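Local coordinates for protein NANS (YJHS), A 9-O-acetyl N-acetylneuraminic acid esterase (PDB 3PT5) that removes the 9-O-acetyl group from 9-O-acetylated N-acetylneuraminic acid as an SGNH-family esterase, probably letting the bacterium grow on this host sialic acid, at residues A[21-26]-A[181-186]; A[39-44]-A[291-296]; A[102-107]-A[313-318]; A[126-131]-A[168-173]. All blocks are in the same frame, centred on the assembly; numbering follows the deposited sequence.

Contact 1. Residues A[21-26]-A[181-186]; sequences YYVLTV and NKFLGV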
loop_
_atom_site.group_PDB
_atom_site.type_symbol
_atom_site.label_atom_id
_atom_site.label_comp_id
_atom_site.label_asym_id
_atom_site.label_seq_id
_atom_site.Cartn_x
_atom_site.Cartn_y
_atom_site.Cartn_z
ATOM N N TYR A 21 5.306 -9.549 -16.133
ATOM C CA TYR A 21 4.854 -8.437 -15.275
ATOM C C TYR A 21 6.022 -7.651 -14.705
ATOM O O TYR A 21 7.070 -8.204 -14.399
ATOM C CB TYR A 21 3.999 -8.932 -14.095
ATOM C CG TYR A 21 2.660 -9.515 -14.543
ATOM C CD1 TYR A 21 1.563 -8.689 -14.668
ATOM C CD2 TYR A 21 2.515 -10.880 -14.840
ATOM C CE1 TYR A 21 0.346 -9.166 -15.086
ATOM C CE2 TYR A 21 1.265 -11.384 -15.264
ATOM C CZ TYR A 21 0.196 -10.498 -15.384
ATOM O OH TYR A 21 -1.061 -10.873 -15.806
ATOM N N TYR A 22 5.802 -6.348 -14.573
ATOM C CA TYR A 22 6.640 -5.488 -13.745
ATOM C C TYR A 22 5.986 -5.562 -12.373
ATOM O O TYR A 22 4.809 -5.303 -12.245
ATOM C CB TYR A 22 6.584 -4.051 -14.236
ATOM C CG TYR A 22 7.408 -3.731 -15.463
ATOM C CD1 TYR A 22 8.329 -2.685 -15.441
ATOM C CD2 TYR A 22 7.249 -4.427 -16.647
ATOM C CE1 TYR A 22 9.079 -2.353 -16.565
ATOM C CE2 TYR A 22 8.009 -4.104 -17.784
ATOM C CZ TYR A 22 8.930 -3.065 -17.723
ATOM O OH TYR A 22 9.692 -2.732 -18.836
ATOM N N VAL A 23 6.771 -5.934 -11.380
ATOM C CA VAL A 23 6.288 -6.288 -10.045
ATOM C C VAL A 23 6.602 -5.132 -9.087
ATOM O O VAL A 23 7.720 -4.617 -9.066
ATOM C CB VAL A 23 6.915 -7.616 -9.538
ATOM C CG1 VAL A 23 6.579 -7.851 -8.074
ATOM C CG2 VAL A 23 6.463 -8.822 -10.390
ATOM N N LEU A 24 5.587 -4.699 -8.330
ATOM C CA LEU A 24 5.780 -3.671 -7.307
ATOM C C LEU A 24 5.142 -4.187 -6.023
ATOM O O LEU A 24 3.982 -4.559 -6.033
ATOM C CB LEU A 24 5.129 -2.358 -7.753
ATOM C CG LEU A 24 5.348 -1.094 -6.928
ATOM C CD1 LEU A 24 6.799 -0.564 -7.102
ATOM C CD2 LEU A 24 4.334 -0.039 -7.343
ATOM N N THR A 25 5.924 -4.256 -4.941
ATOM C CA THR A 25 5.401 -4.652 -3.631
ATOM C C THR A 25 4.920 -3.401 -2.898
ATOM O O THR A 25 5.545 -2.382 -2.965
ATOM C CB THR A 25 6.483 -5.362 -2.813
ATOM O OG1 THR A 25 6.789 -6.602 -3.472
ATOM C CG2 THR A 25 6.002 -5.679 -1.395
ATOM N N VAL A 26 3.794 -3.515 -2.194
ATOM C CA VAL A 26 3.216 -2.397 -1.456
ATOM C C VAL A 26 3.065 -2.884 -0.039
ATOM O O VAL A 26 2.460 -3.937 0.182
ATOM C CB VAL A 26 1.858 -1.938 -2.052
ATOM C CG1 VAL A 26 1.313 -0.753 -1.260
ATOM C CG2 VAL A 26 2.070 -1.526 -3.504
ATOM N N ASN A 181 9.581 -11.792 -15.182
ATOM C CA ASN A 181 9.053 -10.722 -14.351
ATOM C C ASN A 181 10.188 -9.843 -13.852
ATOM O O ASN A 181 11.285 -10.338 -13.590
ATOM C CB ASN A 181 8.232 -11.288 -13.195
ATOM C CG ASN A 181 6.867 -11.806 -13.638
ATOM O OD1 ASN A 181 6.441 -11.648 -14.792
ATOM N ND2 ASN A 181 6.151 -12.400 -12.695
ATOM N N LYS A 182 9.933 -8.538 -13.744
ATOM C CA LYS A 182 10.959 -7.574 -13.353
ATOM C C LYS A 182 10.498 -6.823 -12.103
ATOM O O LYS A 182 9.369 -6.386 -12.061
ATOM C CB LYS A 182 11.198 -6.577 -14.482
ATOM C CG LYS A 182 11.820 -7.200 -15.768
ATOM C CD LYS A 182 13.145 -7.917 -15.527
ATOM C CE LYS A 182 13.743 -8.429 -16.860
ATOM N NZ LYS A 182 14.980 -9.216 -16.616
ATOM N N PHE A 183 11.369 -6.683 -11.103
ATOM C CA PHE A 183 10.997 -6.050 -9.815
ATOM C C PHE A 183 11.276 -4.548 -9.847
ATOM O O PHE A 183 12.420 -4.124 -10.043
ATOM C CB PHE A 183 11.774 -6.706 -8.666
ATOM C CG PHE A 183 11.270 -6.358 -7.276
ATOM C CD1 PHE A 183 9.919 -6.495 -6.915
ATOM C CD2 PHE A 183 12.171 -5.898 -6.321
ATOM C CE1 PHE A 183 9.492 -6.186 -5.624
ATOM C CE2 PHE A 183 11.748 -5.578 -5.025
ATOM C CZ PHE A 183 10.412 -5.709 -4.681
ATOM N N LEU A 184 10.255 -3.750 -9.559
ATOM C CA LEU A 184 10.406 -2.297 -9.598
ATOM C C LEU A 184 10.763 -1.723 -8.230
ATOM O O LEU A 184 11.183 -0.566 -8.133
ATOM C CB LEU A 184 9.129 -1.625 -10.091
ATOM C CG LEU A 184 8.699 -1.763 -11.558
ATOM C CD1 LEU A 184 7.286 -1.214 -11.730
ATOM C CD2 LEU A 184 9.701 -1.060 -12.508
ATOM N N GLY A 185 10.519 -2.501 -7.171
ATOM C CA GLY A 185 10.817 -2.034 -5.813
ATOM C C GLY A 185 9.630 -2.154 -4.883
ATOM O O GLY A 185 8.655 -2.826 -5.199
ATOM N N VAL A 186 9.781 -1.551 -3.694
ATOM C CA VAL A 186 8.786 -1.611 -2.627
ATOM C C VAL A 186 8.257 -0.203 -2.391
ATOM O O VAL A 186 9.029 0.727 -2.233
ATOM C CB VAL A 186 9.408 -2.141 -1.309
ATOM C CG1 VAL A 186 8.402 -2.135 -0.148
ATOM C CG2 VAL A 186 10.007 -3.552 -1.497
#
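Tyr22 sets the CD1 edge of its ring against the branched end of Leu184, the two side chains crossing at a slant, with Tyr22 CD1 3.6 Å from Leu184 CD2 near the ring plane, while the other methyl, CD1, tucks in by Tyr22 CB. From the far side of Leu184, Leu24 closes in, its CD1 3.9 Å from Leu184 CB. Beneath these side chains two strands run parallel as central members of the sheet of an SGNH hydrolase, strand 20-28 lying between 122-130 and 182-189. Lys182 N donates to Tyr21 O, Val23 N to Lys182 O (2.7 Å), and Leu184 N to Val23 O (2.7 Å). The ladder then slips: Thr25 N donates to Gly185 O at 3.1 Å, so that 182-186 spends one residue more than its neighbour, resembling a bulge. Gly185 has a positive phi here, and Leu184 O is taken by the indole of Trp334. On the opposite face, Phe183 has CG anti to its backbone N (chi1 -167°), which leans the ring forward over its own strand, Gly185 N lying over one face, and brings its edge to the neighbouring strand: Val23 CG1 is 3.8 Å from CD1, and Thr25 OG1 lies in the ring plane 3.5 Å from CE1. That hydroxyl is hydrogen-bonded to Thr171 of helix 162-176. Just before the strand begins, Asn181 lies alongside Tyr21, its OD1 accepting Tyr21 N at 2.7 Å from above the amide plane, while ND2 binds Ala174 O.

Contact 2. Residues A[39-44]-A[291-296]; sequences LPLPDR and TGYYGS
Two irregular segments meet through a single backbone hydrogen bond, Leu39 N to Tyr294 O, of ordinary length (2.9 Å) and almost straight at 174°. Just before it, Gly292 and Tyr293 form a G1 beta bulge against Asp288, and on the other chain segment a type I turn from Leu41 to Arg44 folds the backbone round so that Leu41 and Arg44 both face 291-293. Leu39 and Tyr294 lie side by side and point the same way, Leu39 CD2 meeting the edge of the ring 4.1 Å from its CD2. Tyr293 has CG anti to the backbone N (chi1 -177°), and this swings its ring in beside Leu39, whose carbonyl O sits in the ring plane 3.3 Å from CE1. Leu41 crosses the Tyr293 side chain at about a right angle, its CD1 4.0 Å from Tyr293 CD1. The phenol itself is held by Asp285, and Leu39 O also receives Arg319 from helix 315-335. At the solvent side, Arg44 lays one face of its guanidinium over Thr291 O, with CZ 3.5 Å from that oxygen. Because the carbonyl oxygen stands above the plane instead of meeting an N-H, the attraction is probably electrostatic, between a partly negative oxygen and the cation, and not directional.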
loop_
_atom_site.group_PDB
_atom_site.type_symbol
_atom_site.label_atom_id
_atom_site.label_comp_id
_atom_site.label_asym_id
_atom_site.label_seq_id
_atom_site.Cartn_x
_atom_site.Cartn_y
_atom_site.Cartn_z
ATOM N N LEU A 39 -16.249 7.382 -1.516
ATOM C CA LEU A 39 -16.827 6.361 -2.392
ATOM C C LEU A 39 -15.880 5.892 -3.518
ATOM O O LEU A 39 -15.263 6.716 -4.170
ATOM C CB LEU A 39 -18.097 6.951 -3.016
ATOM C CG LEU A 39 -19.064 5.978 -3.697
ATOM C CD1 LEU A 39 -19.623 4.931 -2.700
ATOM C CD2 LEU A 39 -20.178 6.788 -4.319
ATOM N N PRO A 40 -15.764 4.555 -3.737
ATOM C CA PRO A 40 -15.033 4.066 -4.916
ATOM C C PRO A 40 -15.726 4.476 -6.205
ATOM O O PRO A 40 -16.948 4.646 -6.222
ATOM C CB PRO A 40 -15.111 2.529 -4.772
ATOM C CG PRO A 40 -15.480 2.296 -3.295
ATOM C CD PRO A 40 -16.387 3.448 -2.996
ATOM N N LEU A 41 -14.952 4.631 -7.277
ATOM C CA LEU A 41 -15.512 5.109 -8.528
ATOM C C LEU A 41 -15.106 4.108 -9.603
ATOM O O LEU A 41 -14.230 4.400 -10.413
ATOM C CB LEU A 41 -14.969 6.516 -8.863
ATOM C CG LEU A 41 -15.316 7.632 -7.878
ATOM C CD1 LEU A 41 -14.568 8.922 -8.176
ATOM C CD2 LEU A 41 -16.812 7.836 -7.915
ATOM N N PRO A 42 -15.716 2.908 -9.593
ATOM C CA PRO A 42 -15.214 1.812 -10.431
ATOM C C PRO A 42 -15.378 2.012 -11.935
ATOM O O PRO A 42 -14.762 1.288 -12.706
ATOM C CB PRO A 42 -16.035 0.606 -9.974
ATOM C CG PRO A 42 -17.256 1.168 -9.372
ATOM C CD PRO A 42 -16.861 2.481 -8.766
ATOM N N ASP A 43 -16.189 2.972 -12.353
ATOM C CA ASP A 43 -16.327 3.249 -13.790
ATOM C C ASP A 43 -15.296 4.273 -14.287
ATOM O O ASP A 43 -15.167 4.522 -15.496
ATOM C CB ASP A 43 -17.750 3.738 -14.099
ATOM C CG ASP A 43 -18.789 2.623 -14.020
ATOM O OD1 ASP A 43 -18.436 1.451 -14.271
ATOM O OD2 ASP A 43 -19.963 2.915 -13.700
ATOM N N ARG A 44 -14.578 4.891 -13.361
ATOM C CA ARG A 44 -13.722 6.009 -13.702
ATOM C C ARG A 44 -12.329 5.766 -13.173
ATOM O O ARG A 44 -11.620 4.896 -13.654
ATOM C CB ARG A 44 -14.291 7.314 -13.116
ATOM C CG ARG A 44 -15.596 7.828 -13.738
ATOM C CD ARG A 44 -16.337 8.745 -12.748
ATOM N NE ARG A 44 -17.484 9.433 -13.358
ATOM C CZ ARG A 44 -18.693 8.891 -13.525
ATOM N NH1 ARG A 44 -18.932 7.641 -13.139
ATOM N NH2 ARG A 44 -19.673 9.599 -14.083
ATOM N N THR A 291 -19.510 13.618 -10.816
ATOM C CA THR A 291 -18.905 12.302 -11.075
ATOM C C THR A 291 -19.474 11.225 -10.145
ATOM O O THR A 291 -19.166 10.041 -10.293
ATOM C CB THR A 291 -17.371 12.311 -10.856
ATOM O OG1 THR A 291 -17.096 12.646 -9.484
ATOM C CG2 THR A 291 -16.683 13.325 -11.757
ATOM N N GLY A 292 -20.302 11.632 -9.195
ATOM C CA GLY A 292 -20.924 10.681 -8.284
ATOM C C GLY A 292 -20.023 10.362 -7.103
ATOM O O GLY A 292 -20.279 9.387 -6.369
ATOM N N TYR A 293 -19.009 11.198 -6.894
ATOM C CA TYR A 293 -18.113 11.031 -5.726
ATOM C C TYR A 293 -18.720 11.673 -4.480
ATOM O O TYR A 293 -18.875 12.886 -4.418
ATOM C CB TYR A 293 -16.741 11.628 -5.988
ATOM C CG TYR A 293 -15.801 11.393 -4.823
ATOM C CD1 TYR A 293 -15.419 10.103 -4.473
ATOM C CD2 TYR A 293 -15.317 12.447 -4.080
ATOM C CE1 TYR A 293 -14.557 9.889 -3.397
ATOM C CE2 TYR A 293 -14.463 12.270 -3.028
ATOM C CZ TYR A 293 -14.073 10.972 -2.677
ATOM O OH TYR A 293 -13.225 10.791 -1.579
ATOM N N TYR A 294 -19.017 10.850 -3.482
ATOM C CA TYR A 294 -19.431 11.285 -2.154
ATOM C C TYR A 294 -18.297 10.902 -1.194
ATOM O O TYR A 294 -17.833 9.755 -1.190
ATOM C CB TYR A 294 -20.783 10.647 -1.763
ATOM C CG TYR A 294 -21.910 11.089 -2.677
ATOM C CD1 TYR A 294 -22.540 12.333 -2.501
ATOM C CD2 TYR A 294 -22.328 10.283 -3.729
ATOM C CE1 TYR A 294 -23.552 12.759 -3.344
ATOM C CE2 TYR A 294 -23.366 10.716 -4.596
ATOM C CZ TYR A 294 -23.958 11.944 -4.393
ATOM O OH TYR A 294 -24.975 12.335 -5.283
ATOM N N GLY A 295 -17.805 11.907 -0.484
ATOM C CA GLY A 295 -16.610 11.780 0.351
ATOM C C GLY A 295 -16.941 11.253 1.722
ATOM O O GLY A 295 -18.045 10.784 1.990
ATOM N N SER A 296 -15.959 11.369 2.594
ATOM C CA SER A 296 -16.011 10.762 3.929
ATOM C C SER A 296 -17.029 11.362 4.887
ATOM O O SER A 296 -17.346 10.747 5.916
ATOM C CB SER A 296 -14.630 10.849 4.548
ATOM O OG SER A 296 -14.313 12.219 4.759
#

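Contact 3. Residues A[102-107]-A[313-318]; sequences GTVGQA and FSSAAR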
loop_
_atom_site.group_PDB
_atom_site.type_symbol
_atom_site.label_atom_id
_atom_site.label_comp_id
_atom_site.label_asym_id
_atom_site.label_seq_id
_atom_site.Cartn_x
_atom_site.Cartn_y
_atom_site.Cartn_z
ATOM N N GLY A 102 -16.189 -1.417 0.039
ATOM C CA GLY A 102 -15.014 -1.105 0.835
ATOM C C GLY A 102 -14.458 0.300 0.732
ATOM O O GLY A 102 -15.121 1.246 0.306
ATOM N N THR A 103 -13.214 0.410 1.180
ATOM C CA THR A 103 -12.480 1.661 1.173
ATOM C C THR A 103 -11.542 1.704 -0.036
ATOM O O THR A 103 -11.478 0.759 -0.811
ATOM C CB THR A 103 -11.628 1.729 2.441
ATOM O OG1 THR A 103 -11.057 0.432 2.659
ATOM C CG2 THR A 103 -12.506 2.156 3.604
ATOM N N VAL A 104 -10.835 2.822 -0.208
ATOM C CA VAL A 104 -10.013 3.015 -1.405
ATOM C C VAL A 104 -8.537 3.131 -1.037
ATOM O O VAL A 104 -8.190 3.891 -0.136
ATOM C CB VAL A 104 -10.446 4.289 -2.142
ATOM C CG1 VAL A 104 -9.569 4.585 -3.349
ATOM C CG2 VAL A 104 -11.916 4.134 -2.605
ATOM N N GLY A 105 -7.693 2.387 -1.753
ATOM C CA GLY A 105 -6.231 2.435 -1.619
ATOM C C GLY A 105 -5.594 2.860 -2.929
ATOM O O GLY A 105 -6.179 2.620 -3.992
ATOM N N GLN A 106 -4.379 3.411 -2.860
ATOM C CA GLN A 106 -3.683 3.958 -4.024
ATOM C C GLN A 106 -2.957 2.950 -4.901
ATOM O O GLN A 106 -2.414 3.359 -5.921
ATOM C CB GLN A 106 -2.651 5.027 -3.609
ATOM C CG GLN A 106 -1.506 4.507 -2.699
ATOM C CD GLN A 106 -1.816 4.660 -1.204
ATOM O OE1 GLN A 106 -2.988 4.714 -0.815
ATOM N NE2 GLN A 106 -0.776 4.733 -0.369
ATOM N N ALA A 107 -2.877 1.659 -4.527
ATOM C CA ALA A 107 -2.046 0.719 -5.326
ATOM C C ALA A 107 -2.554 0.692 -6.782
ATOM O O ALA A 107 -1.764 0.696 -7.739
ATOM C CB ALA A 107 -2.089 -0.676 -4.734
ATOM N N PHE A 313 -5.127 9.307 4.750
ATOM C CA PHE A 313 -5.353 10.031 3.488
ATOM C C PHE A 313 -6.679 9.651 2.862
ATOM O O PHE A 313 -7.149 8.524 3.030
ATOM C CB PHE A 313 -4.256 9.736 2.497
ATOM C CG PHE A 313 -2.924 10.273 2.902
ATOM C CD1 PHE A 313 -2.665 11.660 2.843
ATOM C CD2 PHE A 313 -1.918 9.381 3.257
ATOM C CE1 PHE A 313 -1.400 12.146 3.201
ATOM C CE2 PHE A 313 -0.631 9.853 3.593
ATOM C CZ PHE A 313 -0.400 11.230 3.572
ATOM N N SER A 314 -7.284 10.623 2.174
ATOM C CA SER A 314 -8.606 10.443 1.544
ATOM C C SER A 314 -8.513 9.588 0.290
ATOM O O SER A 314 -7.434 9.400 -0.294
ATOM C CB SER A 314 -9.214 11.812 1.168
ATOM O OG SER A 314 -8.414 12.462 0.136
ATOM N N SER A 315 -9.673 9.102 -0.154
ATOM C CA SER A 315 -9.731 8.392 -1.430
ATOM C C SER A 315 -9.245 9.277 -2.582
ATOM O O SER A 315 -8.496 8.822 -3.443
ATOM C CB SER A 315 -11.169 7.940 -1.687
ATOM O OG SER A 315 -11.611 7.119 -0.622
ATOM N N ALA A 316 -9.678 10.540 -2.566
ATOM C CA ALA A 316 -9.288 11.538 -3.561
ATOM C C ALA A 316 -7.774 11.745 -3.577
ATOM O O ALA A 316 -7.193 11.800 -4.640
ATOM C CB ALA A 316 -9.993 12.853 -3.257
ATOM N N ALA A 317 -7.153 11.893 -2.400
ATOM C CA ALA A 317 -5.680 12.062 -2.356
ATOM C C ALA A 317 -4.954 10.855 -2.914
ATOM O O ALA A 317 -3.901 10.969 -3.543
ATOM C CB ALA A 317 -5.206 12.322 -0.942
ATOM N N ARG A 318 -5.509 9.683 -2.660
ATOM C CA ARG A 318 -4.849 8.462 -3.097
ATOM C C ARG A 318 -4.901 8.342 -4.621
ATOM O O ARG A 318 -3.893 8.039 -5.243
ATOM C CB ARG A 318 -5.502 7.273 -2.412
ATOM C CG ARG A 318 -5.162 7.299 -0.921
ATOM C CD ARG A 318 -5.938 6.232 -0.183
ATOM N NE ARG A 318 -5.996 6.478 1.269
ATOM C CZ ARG A 318 -5.089 6.093 2.144
ATOM N NH1 ARG A 318 -4.002 5.454 1.722
ATOM N NH2 ARG A 318 -5.268 6.362 3.458
#
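This is a buried polar junction between a loop and the start of a helix: in the alpha/beta fold of the SGNH hydrolases it joins the residues leading into helix 107-114 to the first turn of the C-terminal helix 315-335. Arg318 and Gln106 carry it. The arginine donates NH1 to Gln106 OE1 at 2.8 Å, in the guanidinium plane and on a lone pair of the amide oxygen, the two flat groups being only 28° apart. Gln106 reaches this position by a sharp bend at chi2 (-92°), whereas Arg318 is extended from CG to NE. Its other edge grips Phe313 O side-on with NE and NH2, both 2.9 Å away, through bent bonds, the oxygen tilted out of the guanidinium plane; Phe313 CB lies above one guanidinium face, toward its rim. Arg318 thereby ties the helix back to the residue before its N-cap, Ser314, whose OG accepts Ala317 N. Asn31 O draws both partners together, accepting from Gln106 NE2 and Arg318 NH1, which should fix the amide's orientation. Alongside, Val104 O lies 3.2 Å from Arg318 CD. Earlier in the loop, Val104 packs on Ser315: the serine OG, hydrogen-bonded to Gly38 O, rests 3.4 Å from Val104 CB.

Contact 4. Residues A[126-131]-A[168-173]; sequences IVPCCR and VSRTRA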
loop_
_atom_site.group_PDB
_atom_site.type_symbol
_atom_site.label_atom_id
_atom_site.label_comp_id
_atom_site.label_asym_id
_atom_site.label_seq_id
_atom_site.Cartn_x
_atom_site.Cartn_y
_atom_site.Cartn_z
ATOM N N ILE A 126 0.937 -6.064 -8.618
ATOM C CA ILE A 126 1.141 -5.504 -7.280
ATOM C C ILE A 126 1.137 -6.644 -6.251
ATOM O O ILE A 126 0.350 -7.584 -6.370
ATOM C CB ILE A 126 0.003 -4.489 -6.953
ATOM C CG1 ILE A 126 0.062 -3.275 -7.908
ATOM C CG2 ILE A 126 0.003 -4.054 -5.489
ATOM C CD1 ILE A 126 1.399 -2.636 -8.133
ATOM N N VAL A 127 2.037 -6.551 -5.274
ATOM C CA VAL A 127 2.134 -7.511 -4.179
ATOM C C VAL A 127 1.713 -6.789 -2.857
ATOM O O VAL A 127 2.524 -6.146 -2.222
ATOM C CB VAL A 127 3.566 -8.144 -4.067
ATOM C CG1 VAL A 127 3.618 -9.223 -2.970
ATOM C CG2 VAL A 127 4.005 -8.732 -5.419
ATOM N N PRO A 128 0.408 -6.880 -2.495
ATOM C CA PRO A 128 -0.081 -6.122 -1.345
ATOM C C PRO A 128 0.209 -6.853 -0.038
ATOM O O PRO A 128 -0.278 -7.978 0.180
ATOM C CB PRO A 128 -1.588 -5.937 -1.646
ATOM C CG PRO A 128 -1.928 -7.023 -2.593
ATOM C CD PRO A 128 -0.678 -7.560 -3.223
ATOM N N CYS A 129 1.006 -6.188 0.804
ATOM C CA CYS A 129 1.428 -6.719 2.107
ATOM C C CYS A 129 1.292 -5.713 3.240
ATOM O O CYS A 129 2.223 -5.558 4.013
ATOM C CB CYS A 129 2.875 -7.231 2.026
ATOM S SG CYS A 129 3.157 -8.444 0.729
ATOM N N CYS A 130 0.147 -5.024 3.311
ATOM C CA CYS A 130 -0.058 -4.005 4.339
ATOM C C CYS A 130 -0.954 -4.496 5.451
ATOM O O CYS A 130 -1.781 -5.393 5.257
ATOM C CB CYS A 130 -0.694 -2.767 3.722
ATOM S SG CYS A 130 0.133 -2.121 2.264
ATOM N N ARG A 131 -0.817 -3.876 6.620
ATOM C CA ARG A 131 -1.635 -4.238 7.764
ATOM C C ARG A 131 -1.877 -2.958 8.570
ATOM O O ARG A 131 -0.944 -2.361 9.079
ATOM C CB ARG A 131 -0.911 -5.333 8.594
ATOM C CG ARG A 131 -1.543 -5.621 9.971
ATOM C CD ARG A 131 -2.954 -6.042 9.748
ATOM N NE ARG A 131 -3.585 -6.751 10.857
ATOM C CZ ARG A 131 -4.428 -6.207 11.723
ATOM N NH1 ARG A 131 -4.752 -4.921 11.644
ATOM N NH2 ARG A 131 -4.972 -6.975 12.665
ATOM N N VAL A 168 8.326 -11.063 2.256
ATOM C CA VAL A 168 9.383 -11.767 1.506
ATOM C C VAL A 168 8.804 -12.900 0.656
ATOM O O VAL A 168 9.093 -13.001 -0.542
ATOM C CB VAL A 168 10.514 -12.253 2.461
ATOM C CG1 VAL A 168 11.386 -13.363 1.815
ATOM C CG2 VAL A 168 11.386 -11.099 2.833
ATOM N N SER A 169 7.940 -13.707 1.266
ATOM C CA SER A 169 7.361 -14.864 0.607
ATOM C C SER A 169 6.496 -14.492 -0.591
ATOM O O SER A 169 6.607 -15.131 -1.656
ATOM C CB SER A 169 6.610 -15.731 1.624
ATOM O OG SER A 169 5.328 -16.085 1.136
ATOM N N ARG A 170 5.684 -13.439 -0.455
ATOM C CA ARG A 170 4.842 -12.981 -1.560
ATOM C C ARG A 170 5.641 -12.294 -2.672
ATOM O O ARG A 170 5.325 -12.461 -3.833
ATOM C CB ARG A 170 3.733 -12.058 -1.053
ATOM C CG ARG A 170 2.624 -12.832 -0.454
ATOM C CD ARG A 170 1.726 -11.997 0.376
ATOM N NE ARG A 170 0.837 -11.064 -0.309
ATOM C CZ ARG A 170 -0.254 -11.381 -0.994
ATOM N NH1 ARG A 170 -0.554 -12.651 -1.303
ATOM N NH2 ARG A 170 -1.022 -10.413 -1.431
ATOM N N THR A 171 6.660 -11.522 -2.305
ATOM C CA THR A 171 7.517 -10.894 -3.314
ATOM C C THR A 171 8.253 -11.957 -4.127
ATOM O O THR A 171 8.314 -11.874 -5.370
ATOM C CB THR A 171 8.503 -9.903 -2.675
ATOM O OG1 THR A 171 7.750 -8.866 -2.046
ATOM C CG2 THR A 171 9.432 -9.266 -3.730
ATOM N N ARG A 172 8.777 -12.965 -3.427
ATOM C CA ARG A 172 9.476 -14.062 -4.105
ATOM C C ARG A 172 8.520 -14.788 -5.027
ATOM O O ARG A 172 8.881 -15.084 -6.153
ATOM C CB ARG A 172 10.001 -15.066 -3.094
ATOM C CG ARG A 172 11.298 -14.720 -2.461
ATOM C CD ARG A 172 11.595 -15.783 -1.408
ATOM N NE ARG A 172 12.960 -15.694 -0.906
ATOM C CZ ARG A 172 13.346 -16.069 0.311
ATOM N NH1 ARG A 172 12.466 -16.563 1.180
ATOM N NH2 ARG A 172 14.626 -15.951 0.655
ATOM N N ALA A 173 7.296 -15.052 -4.556
ATOM C CA ALA A 173 6.293 -15.793 -5.318
ATOM C C ALA A 173 5.980 -15.061 -6.603
ATOM O O ALA A 173 5.778 -15.677 -7.652
ATOM C CB ALA A 173 5.003 -15.991 -4.501
#
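The guanidinium of Arg170 meets segment 126-131 with its edge: Cys129 SG lies in its plane, 3.7 Å from NE, and Pro128 O approaches the same rim slightly tilted from the plane. NH2 gives the stronger bond to that carbonyl, 3.0 Å at 148°, while the one from NE to Pro128 O is weak at 3.3 Å. A bend at chi3 (72°) turns the end of the arginine across the proline ring at about a right angle, with NH2 3.4 Å from Pro128 CD. Nearer the helix the aliphatic part takes over, and Arg170 CB packs 3.4 Å from Val127 CG1, the two side chains running antiparallel alongside each other. The same methyl, 3.9 Å from Thr171 N, presses against the helix backbone. Arg170 does not depend on this strand alone: its NH2 also donates to Leu55 O and NH1 to Ala56 O, so three carbonyl oxygens share the buried guanidinium, with Asp166 only a long, weak ionic partner; Pro128 O is shared with Arg57. Strand and helix run antiparallel at 176°, their segment axes coming within 8.7 Å, the geometry of a beta-alpha-beta crossover, in which helix 162-176 returns the chain from strand 122-130 to the parallel strand 182-189, passing over strand 20-28.

Overall arrangement
Contacts 1 and 4 share the sheet, contact 4 adding the helix packed on it: their centres lie 10 Å apart, and strand 20-28 is hydrogen-bonded on to 126-131 through Val26 O and Cys129 N (2.8 Å). Contacts 2 and 3 form a second cluster, centres 11 Å apart, where Tyr293 OH packs on Ser315 CB. Between the clusters, contacts 3 and 4 touch only by Ala107 against Ile126, contacts 1 and 3 come within about 4 Å between nearest atoms without touching, and contacts 1 and 2 are 28 Å apart at their centres. In SGNH hydrolases the nucleophilic serine follows the first strand; contact 3, which holds Asn31 beyond strand 20-28, therefore probably borders the catalytic region.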